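PDB 1PVM: CBS domain-containing protein, which is of unknown function but pairs two CBS domains, modules that often bind adenosine nucleotides, with a zinc-ribbon-like domain that binds metal. Local coordinates for residues K33-N36 / G42-V45; L160-N165 / K171-S176. All coordinates share one frame; numbering follows the deposited sequence.

Contact 1. Residues K33-N36 / G42-V45; sequences KIMN and GLVV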
ATOM      1  N   LYS B  33       6.017   4.880  11.389  1.00  9.49           N
ATOM      2  CA  LYS B  33       5.293   5.290  12.594  1.00 11.71           C
ATOM      3  C   LYS B  33       4.514   6.561  12.266  1.00 11.54           C
ATOM      4  O   LYS B  33       3.368   6.735  12.682  1.00 10.99           O
ATOM      5  CB  LYS B  33       6.250   5.604  13.749  1.00 15.69           C
ATOM      6  CG  LYS B  33       6.989   4.424  14.326  1.00 21.41           C
ATOM      7  CD  LYS B  33       7.703   4.825  15.622  1.00 25.56           C
ATOM      8  CE  LYS B  33       8.635   6.013  15.411  1.00 28.97           C
ATOM      9  NZ  LYS B  33       9.314   6.454  16.665  1.00 29.83           N
ATOM     10  N   ILE B  34       5.160   7.459  11.529  1.00 10.29           N
ATOM     11  CA  ILE B  34       4.535   8.715  11.133  1.00 10.02           C
ATOM     12  C   ILE B  34       3.362   8.438  10.194  1.00 10.18           C
ATOM     13  O   ILE B  34       2.302   9.050  10.310  1.00 11.11           O
ATOM     14  CB  ILE B  34       5.559   9.639  10.435  1.00 10.66           C
ATOM     15  CG1 ILE B  34       6.650  10.042  11.433  1.00 12.18           C
ATOM     16  CG2 ILE B  34       4.864  10.878   9.876  1.00 11.02           C
ATOM     17  CD1 ILE B  34       7.759  10.868  10.825  1.00 13.99           C
ATOM     18  N   MET B  35       3.549   7.509   9.263  1.00  9.69           N
ATOM     19  CA  MET B  35       2.484   7.169   8.330  1.00 10.16           C
ATOM     20  C   MET B  35       1.268   6.582   9.051  1.00 10.39           C
ATOM     21  O   MET B  35       0.138   7.002   8.811  1.00 10.29           O
ATOM     22  CB  MET B  35       2.974   6.156   7.292  1.00 12.51           C
ATOM     23  CG  MET B  35       4.055   6.651   6.345  1.00 14.58           C
ATOM     24  SD  MET B  35       4.387   5.389   5.078  1.00 19.50           S
ATOM     25  CE  MET B  35       4.905   6.397   3.719  1.00 20.24           C
ATOM     26  N   ASN B  36       1.501   5.614   9.937  1.00 10.09           N
ATOM     27  CA  ASN B  36       0.402   4.974  10.660  1.00 11.62           C
ATOM     28  C   ASN B  36      -0.333   5.926  11.588  1.00 12.44           C
ATOM     29  O   ASN B  36      -1.559   5.906  11.672  1.00 14.52           O
ATOM     30  CB  ASN B  36       0.907   3.763  11.462  1.00 11.22           C
ATOM     31  CG  ASN B  36       1.320   2.600  10.569  1.00 11.93           C
ATOM     32  OD1 ASN B  36       0.845   2.477   9.441  1.00 14.05           O
ATOM     33  ND2 ASN B  36       2.192   1.734  11.077  1.00 11.12           N
ATOM     34  N   GLY B  42       2.284   8.796   2.274  1.00  8.13           N
ATOM     35  CA  GLY B  42       3.205   9.410   1.343  1.00  7.81           C
ATOM     36  C   GLY B  42       3.921  10.518   2.079  1.00  7.73           C
ATOM     37  O   GLY B  42       3.282  11.445   2.569  1.00  9.36           O
ATOM     38  N   LEU B  43       5.243  10.425   2.176  1.00  7.15           N
ATOM     39  CA  LEU B  43       6.026  11.449   2.865  1.00  7.46           C
ATOM     40  C   LEU B  43       7.088  12.006   1.933  1.00  7.74           C
ATOM     41  O   LEU B  43       7.682  11.268   1.139  1.00  7.76           O
ATOM     42  CB  LEU B  43       6.730  10.866   4.099  1.00  7.95           C
ATOM     43  CG  LEU B  43       5.914  10.096   5.150  1.00  8.84           C
ATOM     44  CD1 LEU B  43       6.858   9.513   6.200  1.00  9.09           C
ATOM     45  CD2 LEU B  43       4.893  11.013   5.802  1.00 10.70           C
ATOM     46  N   VAL B  44       7.318  13.311   2.017  1.00  6.91           N
ATOM     47  CA  VAL B  44       8.354  13.936   1.207  1.00  7.26           C
ATOM     48  C   VAL B  44       9.647  13.736   1.992  1.00  7.24           C
ATOM     49  O   VAL B  44       9.662  13.861   3.221  1.00  7.64           O
ATOM     50  CB  VAL B  44       8.084  15.449   1.010  1.00  7.79           C
ATOM     51  CG1 VAL B  44       9.276  16.116   0.319  1.00  8.39           C
ATOM     52  CG2 VAL B  44       6.818  15.641   0.191  1.00  8.75           C
ATOM     53  N   VAL B  45      10.722  13.401   1.289  1.00  7.09           N
ATOM     54  CA  VAL B  45      12.005  13.178   1.947  1.00  7.14           C
ATOM     55  C   VAL B  45      13.026  14.246   1.561  1.00  8.09           C
ATOM     56  O   VAL B  45      13.191  14.559   0.381  1.00  8.67           O
ATOM     57  CB  VAL B  45      12.588  11.799   1.589  1.00  6.53           C
ATOM     58  CG1 VAL B  45      13.801  11.522   2.459  1.00  7.53           C
ATOM     59  CG2 VAL B  45      11.532  10.718   1.763  1.00  5.62           C
TER
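L43 reaches from its strand toward the helix and puts its forked end against two neighbouring side chains there, one methyl to each. Its CD2 meets CG2 of I34 at 4.1 Å, while CD1 lies 4.0 Å from CG of M35. Both helix side chains lie aslant to the leucine, but they set out differently. The CB of I34 is directed at the strand, and because CG2 stands anti to the backbone N, it is this short branch and not the longer CG1 arm that touches the leucine. The CB of M35 is set to one side, and its outer end then comes nearer: extended beyond CG with chi2 at -174°, the side chain runs past L43 until its CE methyl is 3.8 Å from the backbone N of G42 and 4.1 Å from CG of L43. The leucine is thus met by the methionine at CG and again at CE. No hydrogen bond joins the two segments. They belong to helix 28-38 and strand 42-46, the second and third elements of a beta-alpha-beta unit that starts with strand 21-23, within the first CBS domain. V22 of that first strand touches both I34 and L43, and L56 of strand 52-57 packs on M35, so branched aliphatic groups and a flexible thioether fill the space between helix and sheet.

Contact 2. Residues L160-N165 / K171-S176; sequences LEPVYN and KVFRCS. With HG (mercury (II) ion), chain D.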
ATOM      1  N   LEU B 160      18.897   2.654 -11.064  1.00 12.47           N
ATOM      2  CA  LEU B 160      19.246   1.742  -9.979  1.00 11.98           C
ATOM      3  C   LEU B 160      18.494   0.431 -10.175  1.00 12.86           C
ATOM      4  O   LEU B 160      17.266   0.402 -10.129  1.00 14.28           O
ATOM      5  CB  LEU B 160      18.883   2.362  -8.628  1.00 11.24           C
ATOM      6  CG  LEU B 160      19.683   3.612  -8.242  1.00  9.93           C
ATOM      7  CD1 LEU B 160      19.163   4.166  -6.931  1.00 11.45           C
ATOM      8  CD2 LEU B 160      21.159   3.262  -8.123  1.00 10.88           C
ATOM      9  N   GLU B 161      19.239  -0.649 -10.401  1.00 12.51           N
ATOM     10  CA  GLU B 161      18.656  -1.968 -10.628  1.00 13.08           C
ATOM     11  C   GLU B 161      18.969  -2.898  -9.461  1.00 11.10           C
ATOM     12  O   GLU B 161      20.047  -2.832  -8.878  1.00 10.71           O
ATOM     13  CB  GLU B 161      19.220  -2.579 -11.916  1.00 16.85           C
ATOM     14  CG  GLU B 161      19.005  -1.750 -13.184  1.00 24.72           C
ATOM     15  CD  GLU B 161      17.571  -1.791 -13.696  1.00 31.60           C
ATOM     16  OE1 GLU B 161      17.307  -1.205 -14.770  1.00 34.85           O
ATOM     17  OE2 GLU B 161      16.706  -2.406 -13.030  1.00 35.67           O
ATOM     18  N   PRO B 162      18.029  -3.790  -9.119  1.00 10.94           N
ATOM     19  CA  PRO B 162      18.178  -4.751  -8.018  1.00 11.47           C
ATOM     20  C   PRO B 162      19.225  -5.828  -8.289  1.00  9.53           C
ATOM     21  O   PRO B 162      19.302  -6.345  -9.395  1.00 10.87           O
ATOM     22  CB  PRO B 162      16.788  -5.386  -7.906  1.00 11.43           C
ATOM     23  CG  PRO B 162      15.869  -4.446  -8.646  1.00 15.49           C
ATOM     24  CD  PRO B 162      16.710  -3.922  -9.762  1.00 12.82           C
ATOM     25  N   VAL B 163      20.024  -6.153  -7.279  1.00  9.40           N
ATOM     26  CA  VAL B 163      21.017  -7.223  -7.389  1.00  9.38           C
ATOM     27  C   VAL B 163      20.627  -8.220  -6.294  1.00  9.55           C
ATOM     28  O   VAL B 163      20.715  -7.911  -5.102  1.00  9.54           O
ATOM     29  CB  VAL B 163      22.454  -6.732  -7.134  1.00  9.45           C
ATOM     30  CG1 VAL B 163      23.409  -7.919  -7.167  1.00  8.98           C
ATOM     31  CG2 VAL B 163      22.853  -5.700  -8.186  1.00  9.66           C
ATOM     32  N   TYR B 164      20.190  -9.407  -6.708  1.00 10.30           N
ATOM     33  CA  TYR B 164      19.734 -10.440  -5.780  1.00 10.49           C
ATOM     34  C   TYR B 164      20.761 -11.511  -5.451  1.00 11.80           C
ATOM     35  O   TYR B 164      21.691 -11.747  -6.225  1.00 11.34           O
ATOM     36  CB  TYR B 164      18.508 -11.150  -6.355  1.00 11.51           C
ATOM     37  CG  TYR B 164      17.367 -10.247  -6.760  1.00 11.64           C
ATOM     38  CD1 TYR B 164      17.261  -9.762  -8.065  1.00 11.73           C
ATOM     39  CD2 TYR B 164      16.377  -9.899  -5.845  1.00 12.27           C
ATOM     40  CE1 TYR B 164      16.192  -8.957  -8.450  1.00 11.22           C
ATOM     41  CE2 TYR B 164      15.308  -9.095  -6.217  1.00 12.00           C
ATOM     42  CZ  TYR B 164      15.219  -8.628  -7.517  1.00 12.23           C
ATOM     43  OH  TYR B 164      14.149  -7.843  -7.881  1.00 12.89           O
ATOM     44  N   ASN B 165      20.584 -12.156  -4.296  1.00 11.63           N
ATOM     45  CA  ASN B 165      21.459 -13.254  -3.896  1.00 11.82           C
ATOM     46  C   ASN B 165      20.636 -14.545  -3.971  1.00 12.42           C
ATOM     47  O   ASN B 165      19.498 -14.518  -4.439  1.00 12.10           O
ATOM     48  CB  ASN B 165      22.053 -13.032  -2.497  1.00 11.19           C
ATOM     49  CG  ASN B 165      21.015 -13.009  -1.391  1.00 12.49           C
ATOM     50  OD1 ASN B 165      21.330 -12.642  -0.251  1.00 17.32           O
ATOM     51  ND2 ASN B 165      19.785 -13.404  -1.703  1.00 10.77           N
ATOM     52  N   LYS B 171      20.482  -7.466  -2.347  1.00 13.34           N
ATOM     53  CA  LYS B 171      21.718  -7.130  -1.655  1.00 14.60           C
ATOM     54  C   LYS B 171      21.991  -5.637  -1.743  1.00 12.94           C
ATOM     55  O   LYS B 171      22.319  -4.993  -0.750  1.00 13.24           O
ATOM     56  CB  LYS B 171      22.893  -7.911  -2.248  1.00 17.17           C
ATOM     57  CG  LYS B 171      23.327  -9.084  -1.394  1.00 21.55           C
ATOM     58  CD  LYS B 171      23.688  -8.602  -0.001  1.00 23.06           C
ATOM     59  CE  LYS B 171      24.183  -9.725   0.871  1.00 24.24           C
ATOM     60  NZ  LYS B 171      24.333  -9.268   2.268  1.00 25.63           N
ATOM     61  N   VAL B 172      21.854  -5.099  -2.948  1.00 12.28           N
ATOM     62  CA  VAL B 172      22.057  -3.679  -3.197  1.00 11.34           C
ATOM     63  C   VAL B 172      21.298  -3.340  -4.465  1.00 11.05           C
ATOM     64  O   VAL B 172      20.787  -4.226  -5.151  1.00 10.10           O
ATOM     65  CB  VAL B 172      23.557  -3.320  -3.488  1.00 11.90           C
ATOM     66  CG1 VAL B 172      24.453  -3.728  -2.333  1.00 11.26           C
ATOM     67  CG2 VAL B 172      24.010  -3.984  -4.782  1.00 13.01           C
ATOM     68  N   PHE B 173      21.207  -2.047  -4.747  1.00 10.81           N
ATOM     69  CA  PHE B 173      20.618  -1.573  -5.986  1.00 10.65           C
ATOM     70  C   PHE B 173      21.866  -0.978  -6.612  1.00 10.94           C
ATOM     71  O   PHE B 173      22.581  -0.201  -5.975  1.00 11.35           O
ATOM     72  CB  PHE B 173      19.543  -0.506  -5.760  1.00 10.47           C
ATOM     73  CG  PHE B 173      18.162  -1.078  -5.585  1.00 11.68           C
ATOM     74  CD1 PHE B 173      17.711  -1.474  -4.329  1.00 11.76           C
ATOM     75  CD2 PHE B 173      17.335  -1.276  -6.687  1.00 11.97           C
ATOM     76  CE1 PHE B 173      16.459  -2.066  -4.170  1.00 10.52           C
ATOM     77  CE2 PHE B 173      16.078  -1.869  -6.534  1.00 11.94           C
ATOM     78  CZ  PHE B 173      15.645  -2.264  -5.270  1.00 10.32           C
ATOM     79  N   ARG B 174      22.142  -1.375  -7.845  1.00 10.71           N
ATOM     80  CA  ARG B 174      23.339  -0.931  -8.547  1.00 11.62           C
ATOM     81  C   ARG B 174      23.018  -0.045  -9.737  1.00 10.04           C
ATOM     82  O   ARG B 174      22.101  -0.326 -10.500  1.00 10.28           O
ATOM     83  CB  ARG B 174      24.114  -2.167  -9.011  1.00 12.32           C
ATOM     84  CG  ARG B 174      25.359  -1.902  -9.835  1.00 15.77           C
ATOM     85  CD  ARG B 174      25.973  -3.235 -10.257  1.00 21.03           C
ATOM     86  NE  ARG B 174      26.215  -4.083  -9.090  1.00 27.52           N
ATOM     87  CZ  ARG B 174      26.256  -5.414  -9.112  1.00 29.33           C
ATOM     88  NH1 ARG B 174      26.067  -6.073 -10.251  1.00 27.91           N
ATOM     89  NH2 ARG B 174      26.478  -6.087  -7.988  1.00 27.67           N
ATOM     90  N   CYS B 175      23.782   1.028  -9.894  1.00 10.58           N
ATOM     91  CA  CYS B 175      23.575   1.934 -11.012  1.00 10.93           C
ATOM     92  C   CYS B 175      23.889   1.241 -12.340  1.00 13.22           C
ATOM     93  O   CYS B 175      24.893   0.532 -12.463  1.00 13.86           O
ATOM     94  CB  CYS B 175      24.463   3.162 -10.858  1.00 11.48           C
ATOM     95  SG  CYS B 175      24.331   4.283 -12.257  1.00 12.28           S
ATOM     96  N   SER B 176      23.034   1.459 -13.333  1.00 13.42           N
ATOM     97  CA  SER B 176      23.217   0.851 -14.647  1.00 15.95           C
ATOM     98  C   SER B 176      24.125   1.678 -15.557  1.00 16.78           C
ATOM     99  O   SER B 176      24.415   1.268 -16.680  1.00 18.54           O
ATOM    100  CB  SER B 176      21.864   0.664 -15.327  1.00 14.83           C
ATOM    101  OG  SER B 176      21.290   1.925 -15.625  1.00 17.95           O
TER
HETATM  102 HG    HG D 602      25.463   6.282 -11.116  1.00 24.85          HG
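The antiparallel hairpin of the zinc-ribbon-like domain brings L160, P162, F173 and C175 onto one face of its two strands and E161, V163, V172 and R174 onto the other. E161 and R174 form a hydrogen-bonded pair: E161 N gives a nearly straight bond (178°) to R174 O at 2.9 Å, and R174 N returns one to E161 O at 2.8 Å. Nearer the turn, K171 N donates to V163 O. On the first face the proline, rigid and without an N-H, sits at a non-hydrogen-bonded position; P162 CG comes to 3.3 Å from F173 CE2. P162 CA makes an off-centre CH-pi contact with the F173 ring, 4.2 Å from the ring centroid. L160 adds its CB against F173 CB, and R64 makes a cation-pi contact with the same ring. Replacing F173 with an alanine would probably open a gap beside P162 and deprive R64 of its aromatic partner. On the other face V163 CG2 lies 3.5 Å above the centre of the R174 guanidinium, measured from its plane. The arginine reaches this place by bending at chi3 (-54°), and E183 holds its NE in a salt bridge. At the end of the hairpin away from the turn, C175 SG, anti to its backbone N, binds the mercury ion at 2.6 Å together with C152, C155 and C180. Four thiolates favour soft mercury and also suit borderline iron(II), seen on these cysteines in another crystal, and probably zinc; mercury probably occupies the natural metal's place.

Overall arrangement
Contact 1 comes early in the chain and contact 2 near its C-terminal end. Their centres lie about 25 Å apart and their nearest atoms about 13 Å. Contact 1 sets helix 28-38 on the mixed sheet of strands 21-23, 42-46 and 52-57 in the first CBS domain; contact 2 joins strands 160-164 and 170-175 of the C-terminal metal-binding domain. Between them in sequence come the second CBS domain, with its own three-stranded sheet, and helix 133-145. One contact is thus a buried helix-to-sheet interface and the other a partly buried hairpin beside a metal. They lie in separate modules of one chain, a CBS domain and a fused metal-binding ribbon, with no direct packing between the two contacts.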